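PDB 6K6R: thiosulfate sulfurtransferase RDL2, mitochondrial from Saccharomyces cerevisiae, which catalyses the transfer of sulfane sulfur from thiosulfate to cyanide, yielding thiocyanate and sulfite. Local coordinates for residues K28-Y33 with T127-G132; P45-L50 with H98-I103; I69-N74 with F91-P96. One frame throughout, in Å; residues are numbered along the deposited sequence.

Contact 1: residues K28-Y33 with T127-G132; sequences KAPKIY and TGIYPG
Three backbone hydrogen bonds join Lys31-Tyr33 to Thr127-Ile129 in parallel register. Lys31 N gives to Thr127 O at 3.2 Å, Ile129 N returns to Lys31 O at 2.8 Å, and Tyr33 N closes on Ile129 O at 2.8 Å, so Ile129 is held through both its N-H and its carbonyl. A weaker CA-H...O contact runs from Ile32 CA to the same Ile129 O. Apolar packing lies on the face that carries Ile32 and Ile129. With Ile129 CG1 between its backbone N and carbonyl carbon (chi1 53°), CG2 meets Pro30 CG at 3.6 Å, while CD1 lies beside Ile32 CG1, the two isoleucines pointing the same way; Ile32 CG2 reaches Pro131 CG at 3.7 Å. Cut back to an alanine, Ile129 would lose both branches, which is likely to open a gap beside Pro30 and leave Ile32 packed mainly on Pro131. One water donates to Lys28 O and Thr127 OG1, and the latter is also hydrogen-bonded to Glu116 of helix 111-121. Tyr33 O also lies at the edge of the Tyr130 ring, in its plane, 3.4 Å from CD1. The pairing places 31-32 as an outermost strand of the five-stranded parallel sheet of this single-domain rhodanese fold.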
loop_
_atom_site.group_PDB
_atom_site.type_symbol
_atom_site.label_atom_id
_atom_site.label_comp_id
_atom_site.label_asym_id
_atom_site.label_seq_id
_atom_site.Cartn_x
_atom_site.Cartn_y
_atom_site.Cartn_z
ATOM N N LYS A 28 11.461 -6.047 -12.616
ATOM C CA LYS A 28 11.661 -6.626 -11.294
ATOM C C LYS A 28 10.321 -6.795 -10.588
ATOM O O LYS A 28 9.628 -5.811 -10.308
ATOM C CB LYS A 28 12.599 -5.748 -10.469
ATOM C CG LYS A 28 13.059 -6.390 -9.170
ATOM C CD LYS A 28 14.257 -5.662 -8.580
ATOM C CE LYS A 28 15.552 -6.093 -9.251
ATOM N NZ LYS A 28 16.415 -4.929 -9.596
ATOM N N ALA A 29 9.961 -8.044 -10.304
ATOM C CA ALA A 29 8.731 -8.343 -9.594
ATOM C C ALA A 29 8.795 -7.798 -8.167
ATOM O O ALA A 29 9.879 -7.622 -7.608
ATOM C CB ALA A 29 8.489 -9.850 -9.577
ATOM N N PRO A 30 7.643 -7.515 -7.561
ATOM C CA PRO A 30 7.648 -6.974 -6.198
ATOM C C PRO A 30 8.153 -7.985 -5.181
ATOM O O PRO A 30 7.974 -9.197 -5.324
ATOM C CB PRO A 30 6.174 -6.627 -5.948
ATOM C CG PRO A 30 5.419 -7.508 -6.883
ATOM C CD PRO A 30 6.277 -7.602 -8.108
ATOM N N LYS A 31 8.793 -7.461 -4.139
ATOM C CA LYS A 31 9.284 -8.297 -3.052
ATOM C C LYS A 31 8.119 -8.781 -2.197
ATOM O O LYS A 31 7.242 -7.998 -1.823
ATOM C CB LYS A 31 10.283 -7.510 -2.204
ATOM C CG LYS A 31 10.840 -8.257 -1.005
ATOM C CD LYS A 31 11.670 -7.315 -0.144
ATOM C CE LYS A 31 12.324 -8.036 1.021
ATOM N NZ LYS A 31 13.080 -7.088 1.888
ATOM N N ILE A 32 8.110 -10.074 -1.888
ATOM C CA ILE A 32 7.013 -10.693 -1.153
ATOM C C ILE A 32 7.282 -10.568 0.341
ATOM O O ILE A 32 8.345 -10.970 0.828
ATOM C CB ILE A 32 6.836 -12.165 -1.562
ATOM C CG1 ILE A 32 6.708 -12.300 -3.082
ATOM C CG2 ILE A 32 5.623 -12.764 -0.874
ATOM C CD1 ILE A 32 7.998 -12.692 -3.784
ATOM N N TYR A 33 6.316 -10.013 1.068
ATOM C CA TYR A 33 6.424 -9.805 2.505
ATOM C C TYR A 33 5.496 -10.758 3.247
ATOM O O TYR A 33 4.445 -11.152 2.736
ATOM C CB TYR A 33 6.085 -8.358 2.880
ATOM C CG TYR A 33 7.179 -7.364 2.559
ATOM C CD1 TYR A 33 7.409 -6.953 1.253
ATOM C CD2 TYR A 33 7.979 -6.835 3.564
ATOM C CE1 TYR A 33 8.408 -6.045 0.955
ATOM C CE2 TYR A 33 8.980 -5.926 3.276
ATOM C CZ TYR A 33 9.190 -5.535 1.972
ATOM O OH TYR A 33 10.184 -4.630 1.681
ATOM N N THR A 127 9.046 -1.795 -5.262
ATOM C CA THR A 127 7.721 -2.182 -4.802
ATOM C C THR A 127 7.782 -3.494 -4.033
ATOM O O THR A 127 8.727 -4.276 -4.157
ATOM C CB THR A 127 6.726 -2.332 -5.969
ATOM O OG1 THR A 127 7.092 -3.462 -6.771
ATOM C CG2 THR A 127 6.703 -1.081 -6.836
ATOM N N GLY A 128 6.736 -3.723 -3.229
ATOM C CA GLY A 128 6.573 -4.976 -2.525
ATOM C C GLY A 128 5.104 -5.344 -2.447
ATOM O O GLY A 128 4.228 -4.552 -2.800
ATOM N N ILE A 129 4.846 -6.564 -1.981
ATOM C CA ILE A 129 3.483 -7.079 -1.874
ATOM C C ILE A 129 3.369 -7.940 -0.624
ATOM O O ILE A 129 4.212 -8.809 -0.380
ATOM C CB ILE A 129 3.071 -7.895 -3.118
ATOM C CG1 ILE A 129 4.102 -8.986 -3.414
ATOM C CG2 ILE A 129 2.879 -6.984 -4.324
ATOM C CD1 ILE A 129 3.547 -10.149 -4.211
ATOM N N TYR A 130 2.323 -7.695 0.168
ATOM C CA TYR A 130 1.945 -8.599 1.241
ATOM C C TYR A 130 0.766 -9.431 0.760
ATOM O O TYR A 130 -0.349 -8.898 0.651
ATOM C CB TYR A 130 1.578 -7.831 2.509
ATOM C CG TYR A 130 0.936 -8.691 3.576
ATOM C CD1 TYR A 130 1.535 -9.873 3.996
ATOM C CD2 TYR A 130 -0.270 -8.326 4.161
ATOM C CE1 TYR A 130 0.952 -10.665 4.968
ATOM C CE2 TYR A 130 -0.861 -9.111 5.134
ATOM C CZ TYR A 130 -0.245 -10.279 5.534
ATOM O OH TYR A 130 -0.827 -11.066 6.502
ATOM N N PRO A 131 0.953 -10.717 0.454
ATOM C CA PRO A 131 -0.141 -11.498 -0.149
ATOM C C PRO A 131 -1.355 -11.663 0.747
ATOM O O PRO A 131 -2.441 -11.966 0.238
ATOM C CB PRO A 131 0.517 -12.855 -0.443
ATOM C CG PRO A 131 1.987 -12.584 -0.449
ATOM C CD PRO A 131 2.200 -11.491 0.549
ATOM N N GLY A 132 -1.214 -11.479 2.056
ATOM C CA GLY A 132 -2.340 -11.686 2.949
ATOM C C GLY A 132 -3.372 -10.578 2.821
ATOM O O GLY A 132 -3.040 -9.404 2.642
HETATM O O HOH W 1 9.936 -3.882 -8.098
#

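Contact 2: residues P45-L50 with H98-I103; sequences PNDKKL and HDKELI
Lys49 and Glu101 run side by side from neighbouring strands, their side chains pointing the same way. Glu101 OE1 lies alongside the lysine's aliphatic chain, 3.3 Å from CD, and a long salt bridge, 3.9 Å, links it to Lys49 NZ. The other carboxylate oxygen, OE2, is hydrogen-bonded to Tyr33 OH, which also has a weak hydrogen bond with Lys49 NZ; the tyrosine thus bridges the two charged ends. Ile103 crosses the base of the lysine obliquely, its CD1 3.8 Å from Lys49 CB, and Leu41 of helix 35-43 covers this face.

On the face of Leu50 and Leu102 the two leucines also lie side by side, with Leu50 CD1 3.9 Å from Leu102 CD2. The same methyl touches Lys100 CB. These pairs belong to adjacent strands, 49-53 and 101-104, in the interior of the parallel rhodanese sheet. Their backbones are joined by Glu101 N to Lys48 O, in the carbonyl plane and nearly straight at 175°, by Leu50 N to Glu101 O, and by Ile103 N to Leu50 O at 2.7 Å, the last two meeting their carbonyls almost end-on.

The Lys100 chain is kinked after CB and again at its end (chi2 -64°, chi4 80°), which carries its CE to 3.2 Å from Asp47 O and its amine into the neighbourhood of the Asp47 carboxylate, though beyond salt-bridge distance. Asp47 itself sits in a type I turn from Asn46 to Lys49. Asn46 OD1 takes the N-H of Lys48 at 2.9 Å, from above its carbonyl plane, in an Asx turn that leads the chain into the strand.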
loop_
_atom_site.group_PDB
_atom_site.type_symbol
_atom_site.label_atom_id
_atom_site.label_comp_id
_atom_site.label_asym_id
_atom_site.label_seq_id
_atom_site.Cartn_x
_atom_site.Cartn_y
_atom_site.Cartn_z
ATOM N N PRO A 45 8.073 1.903 12.056
ATOM C CA PRO A 45 8.008 2.441 10.691
ATOM C C PRO A 45 9.394 2.710 10.121
ATOM O O PRO A 45 10.299 3.175 10.818
ATOM C CB PRO A 45 7.211 3.739 10.860
ATOM C CG PRO A 45 6.400 3.522 12.093
ATOM C CD PRO A 45 7.267 2.694 13.000
ATOM N N ASN A 46 9.549 2.407 8.835
ATOM C CA ASN A 46 10.787 2.629 8.099
ATOM C C ASN A 46 10.539 3.734 7.078
ATOM O O ASN A 46 9.641 3.617 6.239
ATOM C CB ASN A 46 11.246 1.342 7.412
ATOM C CG ASN A 46 12.631 1.460 6.791
ATOM O OD1 ASN A 46 13.143 2.558 6.573
ATOM N ND2 ASN A 46 13.240 0.316 6.499
ATOM N N ASP A 47 11.338 4.801 7.151
ATOM C CA ASP A 47 11.179 5.923 6.233
ATOM C C ASP A 47 11.449 5.542 4.782
ATOM O O ASP A 47 11.096 6.313 3.883
ATOM C CB ASP A 47 12.100 7.075 6.645
ATOM C CG ASP A 47 11.482 8.437 6.383
ATOM O OD1 ASP A 47 10.483 8.777 7.052
ATOM O OD2 ASP A 47 11.996 9.168 5.510
ATOM N N LYS A 48 12.061 4.384 4.533
ATOM C CA LYS A 48 12.314 3.938 3.168
ATOM C C LYS A 48 11.108 3.255 2.538
ATOM O O LYS A 48 11.047 3.147 1.308
ATOM C CB LYS A 48 13.503 2.976 3.138
ATOM C CG LYS A 48 14.865 3.637 3.277
ATOM C CD LYS A 48 15.977 2.606 3.147
ATOM C CE LYS A 48 17.195 2.983 3.977
ATOM N NZ LYS A 48 18.264 3.605 3.148
ATOM N N LYS A 49 10.154 2.793 3.343
ATOM C CA LYS A 49 9.065 1.957 2.864
ATOM C C LYS A 49 7.722 2.561 3.251
ATOM O O LYS A 49 7.614 3.339 4.202
ATOM C CB LYS A 49 9.180 0.529 3.419
ATOM C CG LYS A 49 10.614 0.029 3.520
ATOM C CD LYS A 49 10.677 -1.441 3.894
ATOM C CE LYS A 49 12.114 -1.940 3.893
ATOM N NZ LYS A 49 12.195 -3.420 4.044
ATOM N N LEU A 50 6.693 2.186 2.492
ATOM C CA LEU A 50 5.331 2.642 2.727
ATOM C C LEU A 50 4.373 1.491 2.470
ATOM O O LEU A 50 4.419 0.870 1.404
ATOM C CB LEU A 50 4.974 3.829 1.824
ATOM C CG LEU A 50 5.537 5.201 2.198
ATOM C CD1 LEU A 50 5.653 6.075 0.962
ATOM C CD2 LEU A 50 4.667 5.869 3.249
ATOM N N HIS A 98 9.431 8.722 -5.741
ATOM C CA HIS A 98 9.556 7.515 -6.547
ATOM C C HIS A 98 10.666 6.588 -6.068
ATOM O O HIS A 98 10.804 5.487 -6.610
ATOM C CB HIS A 98 9.775 7.894 -8.011
ATOM C CG HIS A 98 8.610 8.606 -8.624
ATOM N ND1 HIS A 98 7.706 7.979 -9.453
ATOM C CD2 HIS A 98 8.194 9.891 -8.516
ATOM C CE1 HIS A 98 6.787 8.848 -9.836
ATOM N NE2 HIS A 98 7.060 10.015 -9.281
ATOM N N ASP A 99 11.451 6.998 -5.072
ATOM C CA ASP A 99 12.442 6.113 -4.477
ATOM C C ASP A 99 11.886 5.305 -3.314
ATOM O O ASP A 99 12.504 4.311 -2.917
ATOM C CB ASP A 99 13.658 6.916 -4.001
ATOM C CG ASP A 99 13.270 8.202 -3.299
ATOM O OD1 ASP A 99 12.857 8.138 -2.121
ATOM O OD2 ASP A 99 13.379 9.276 -3.924
ATOM N N LYS A 100 10.741 5.707 -2.763
ATOM C CA LYS A 100 10.127 4.959 -1.676
ATOM C C LYS A 100 9.688 3.582 -2.158
ATOM O O LYS A 100 9.298 3.398 -3.315
ATOM C CB LYS A 100 8.922 5.718 -1.118
ATOM C CG LYS A 100 9.254 7.056 -0.483
ATOM C CD LYS A 100 10.133 6.894 0.743
ATOM C CE LYS A 100 10.282 8.213 1.483
ATOM N NZ LYS A 100 9.093 8.508 2.329
ATOM N N GLU A 101 9.757 2.606 -1.258
ATOM C CA GLU A 101 9.277 1.258 -1.543
ATOM C C GLU A 101 7.811 1.174 -1.138
ATOM O O GLU A 101 7.481 1.255 0.050
ATOM C CB GLU A 101 10.111 0.206 -0.816
ATOM C CG GLU A 101 9.722 -1.222 -1.175
ATOM C CD GLU A 101 10.505 -2.267 -0.402
ATOM O OE1 GLU A 101 11.107 -1.918 0.636
ATOM O OE2 GLU A 101 10.513 -3.439 -0.832
ATOM N N LEU A 102 6.931 1.016 -2.124
ATOM C CA LEU A 102 5.501 0.886 -1.878
ATOM C C LEU A 102 5.154 -0.592 -1.749
ATOM O O LEU A 102 5.292 -1.355 -2.712
ATOM C CB LEU A 102 4.695 1.537 -3.001
ATOM C CG LEU A 102 5.112 2.952 -3.407
ATOM C CD1 LEU A 102 4.201 3.487 -4.500
ATOM C CD2 LEU A 102 5.111 3.877 -2.201
ATOM N N ILE A 103 4.718 -0.993 -0.561
ATOM C CA ILE A 103 4.339 -2.371 -0.280
ATOM C C ILE A 103 2.818 -2.431 -0.272
ATOM O O ILE A 103 2.167 -1.843 0.598
ATOM C CB ILE A 103 4.933 -2.860 1.048
ATOM C CG1 ILE A 103 6.459 -2.907 0.954
ATOM C CG2 ILE A 103 4.373 -4.228 1.412
ATOM C CD1 ILE A 103 7.167 -2.423 2.197
#

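Contact 3: residues I69-N74 with F91-P96; sequences INIPVN and FQFAKP
Phe93 has CG between its backbone N and carbonyl carbon (chi1 57°), and this turn lays its ring against Ile69, whose CG1 takes the corresponding position (chi1 60°). The two side chains cross at about a right angle. Ile69 CB stands over one face of the ring in a CH-pi contact, 4.2 Å from the centroid and 24° off the normal, with CZ as its nearest ring atom; Ile69 CD1 reaches CE1 at 3.9 Å. The opposite face is covered by Phe91 CB, so the ring is sandwiched between the strand residue and its own segment. Its rim is occupied too: Asn70 O lies in plane, 3.8 Å from CE2, and Ile71 CG1 comes to the edge at CZ, giving the ring neighbours over both faces and along part of its edge.

Phe91, the last residue of helix 84-91, slides past Pro72 in the opposite direction, CE1 resting 3.9 Å from Pro72 CD. Its ring also meets that of Phe87, one turn back in the helix, while Phe87 touches Ile71 as well. Gln92 follows with positive phi, turning the chain out of the helix between the two phenylalanines. Asn70 ND2 is hydrogen-bonded to the carbonyls of Asp53 and Arg55. In the rhodanese alpha/beta fold this is apolar packing of the loop behind helix 84-91 against the outermost strand, 69-70, of the parallel sheet.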
loop_
_atom_site.group_PDB
_atom_site.type_symbol
_atom_site.label_atom_id
_atom_site.label_comp_id
_atom_site.label_asym_id
_atom_site.label_seq_id
_atom_site.Cartn_x
_atom_site.Cartn_y
_atom_site.Cartn_z
ATOM N N ILE A 69 -1.123 4.134 4.111
ATOM C CA ILE A 69 -1.765 5.155 3.294
ATOM C C ILE A 69 -2.772 4.457 2.391
ATOM O O ILE A 69 -2.539 3.329 1.944
ATOM C CB ILE A 69 -0.743 5.965 2.471
ATOM C CG1 ILE A 69 0.042 5.055 1.524
ATOM C CG2 ILE A 69 0.202 6.724 3.392
ATOM C CD1 ILE A 69 0.883 5.807 0.510
ATOM N N ASN A 70 -3.901 5.119 2.141
ATOM C CA ASN A 70 -4.994 4.537 1.369
ATOM C C ASN A 70 -4.964 5.117 -0.040
ATOM O O ASN A 70 -5.189 6.316 -0.232
ATOM C CB ASN A 70 -6.338 4.800 2.044
ATOM C CG ASN A 70 -7.502 4.176 1.292
ATOM O OD1 ASN A 70 -8.628 4.665 1.355
ATOM N ND2 ASN A 70 -7.233 3.085 0.581
ATOM N N ILE A 71 -4.676 4.265 -1.018
ATOM C CA ILE A 71 -4.753 4.634 -2.429
ATOM C C ILE A 71 -5.663 3.622 -3.115
ATOM O O ILE A 71 -5.194 2.555 -3.539
ATOM C CB ILE A 71 -3.361 4.686 -3.077
ATOM C CG1 ILE A 71 -2.463 5.679 -2.336
ATOM C CG2 ILE A 71 -3.467 5.071 -4.543
ATOM C CD1 ILE A 71 -1.133 5.928 -3.017
ATOM N N PRO A 72 -6.960 3.904 -3.238
ATOM C CA PRO A 72 -7.888 2.896 -3.769
ATOM C C PRO A 72 -7.669 2.675 -5.260
ATOM O O PRO A 72 -7.689 3.618 -6.053
ATOM C CB PRO A 72 -9.269 3.493 -3.477
ATOM C CG PRO A 72 -9.040 4.964 -3.407
ATOM C CD PRO A 72 -7.632 5.175 -2.917
ATOM N N VAL A 73 -7.459 1.413 -5.633
ATOM C CA VAL A 73 -7.131 1.089 -7.017
ATOM C C VAL A 73 -8.379 1.110 -7.894
ATOM O O VAL A 73 -8.333 1.561 -9.044
ATOM C CB VAL A 73 -6.399 -0.266 -7.083
ATOM C CG1 VAL A 73 -7.179 -1.341 -6.338
ATOM C CG2 VAL A 73 -6.146 -0.677 -8.525
ATOM N N ASN A 74 -9.513 0.638 -7.370
ATOM C CA ASN A 74 -10.749 0.653 -8.146
ATOM C C ASN A 74 -11.211 2.080 -8.416
ATOM O O ASN A 74 -11.573 2.424 -9.547
ATOM C CB ASN A 74 -11.841 -0.132 -7.418
ATOM C CG ASN A 74 -11.677 -1.631 -7.560
ATOM O OD1 ASN A 74 -10.959 -2.110 -8.437
ATOM N ND2 ASN A 74 -12.345 -2.382 -6.692
ATOM N N PHE A 91 -5.960 13.341 -1.868
ATOM C CA PHE A 91 -5.779 12.325 -0.839
ATOM C C PHE A 91 -5.395 12.872 0.528
ATOM O O PHE A 91 -5.496 12.135 1.514
ATOM C CB PHE A 91 -4.715 11.309 -1.280
ATOM C CG PHE A 91 -5.082 10.552 -2.522
ATOM C CD1 PHE A 91 -6.016 9.531 -2.474
ATOM C CD2 PHE A 91 -4.500 10.867 -3.738
ATOM C CE1 PHE A 91 -6.360 8.834 -3.614
ATOM C CE2 PHE A 91 -4.840 10.174 -4.882
ATOM C CZ PHE A 91 -5.773 9.158 -4.819
ATOM N N GLN A 92 -4.951 14.127 0.609
ATOM C CA GLN A 92 -4.566 14.766 1.871
ATOM C C GLN A 92 -3.372 14.068 2.522
ATOM O O GLN A 92 -3.294 13.939 3.746
ATOM C CB GLN A 92 -5.747 14.857 2.840
ATOM C CG GLN A 92 -6.585 16.107 2.637
ATOM C CD GLN A 92 -5.738 17.366 2.554
ATOM O OE1 GLN A 92 -5.789 18.097 1.565
ATOM N NE2 GLN A 92 -4.957 17.624 3.597
ATOM N N PHE A 93 -2.439 13.609 1.693
ATOM C CA PHE A 93 -1.087 13.302 2.137
ATOM C C PHE A 93 -0.156 13.474 0.945
ATOM O O PHE A 93 -0.598 13.610 -0.199
ATOM C CB PHE A 93 -0.973 11.899 2.760
ATOM C CG PHE A 93 -1.406 10.776 1.857
ATOM C CD1 PHE A 93 -0.552 10.271 0.889
ATOM C CD2 PHE A 93 -2.655 10.198 2.005
ATOM C CE1 PHE A 93 -0.946 9.229 0.070
ATOM C CE2 PHE A 93 -3.055 9.154 1.190
ATOM C CZ PHE A 93 -2.199 8.671 0.220
ATOM N N ALA A 94 1.142 13.478 1.226
ATOM C CA ALA A 94 2.125 13.764 0.191
ATOM C C ALA A 94 2.211 12.620 -0.811
ATOM O O ALA A 94 2.149 11.443 -0.444
ATOM C CB ALA A 94 3.496 14.016 0.816
ATOM N N LYS A 95 2.346 12.973 -2.083
ATOM C CA LYS A 95 2.615 11.978 -3.108
ATOM C C LYS A 95 3.977 11.353 -2.835
ATOM O O LYS A 95 4.986 12.075 -2.811
ATOM C CB LYS A 95 2.583 12.601 -4.502
ATOM C CG LYS A 95 3.095 11.677 -5.598
ATOM C CD LYS A 95 2.511 12.036 -6.956
ATOM C CE LYS A 95 3.523 11.803 -8.067
ATOM N NZ LYS A 95 2.882 11.295 -9.312
ATOM N N PRO A 96 4.054 10.045 -2.608
ATOM C CA PRO A 96 5.323 9.426 -2.214
ATOM C C PRO A 96 6.390 9.636 -3.271
ATOM O O PRO A 96 6.111 9.546 -4.476
ATOM C CB PRO A 96 4.967 7.937 -2.072
ATOM C CG PRO A 96 3.667 7.767 -2.794
ATOM C CD PRO A 96 2.951 9.071 -2.669
#

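How the contacts relate
From the N terminus the chain enters strand 31-32, which pairs with 127-129 near the far end; contact 1 therefore closes the longest loop. Within it, contact 2 joins 45-50 to 98-103, and inside that span contact 3 brings 91-96 back to 69-74. The three closures nest without crossing. Contacts 1 and 2 meet directly where Gly128 N probably bonds to Leu102 O, strands 127-129 and 101-104 being neighbours. Contacts 2 and 3 touch where Pro96 packs on Leu50 and Leu102. Contacts 1 and 3, about 18 Å apart between centres, do not touch: contact 1 pairs outermost strand 31-32, contact 3 packs a loop on the other, 69-70, and contact 2 joins strands between them.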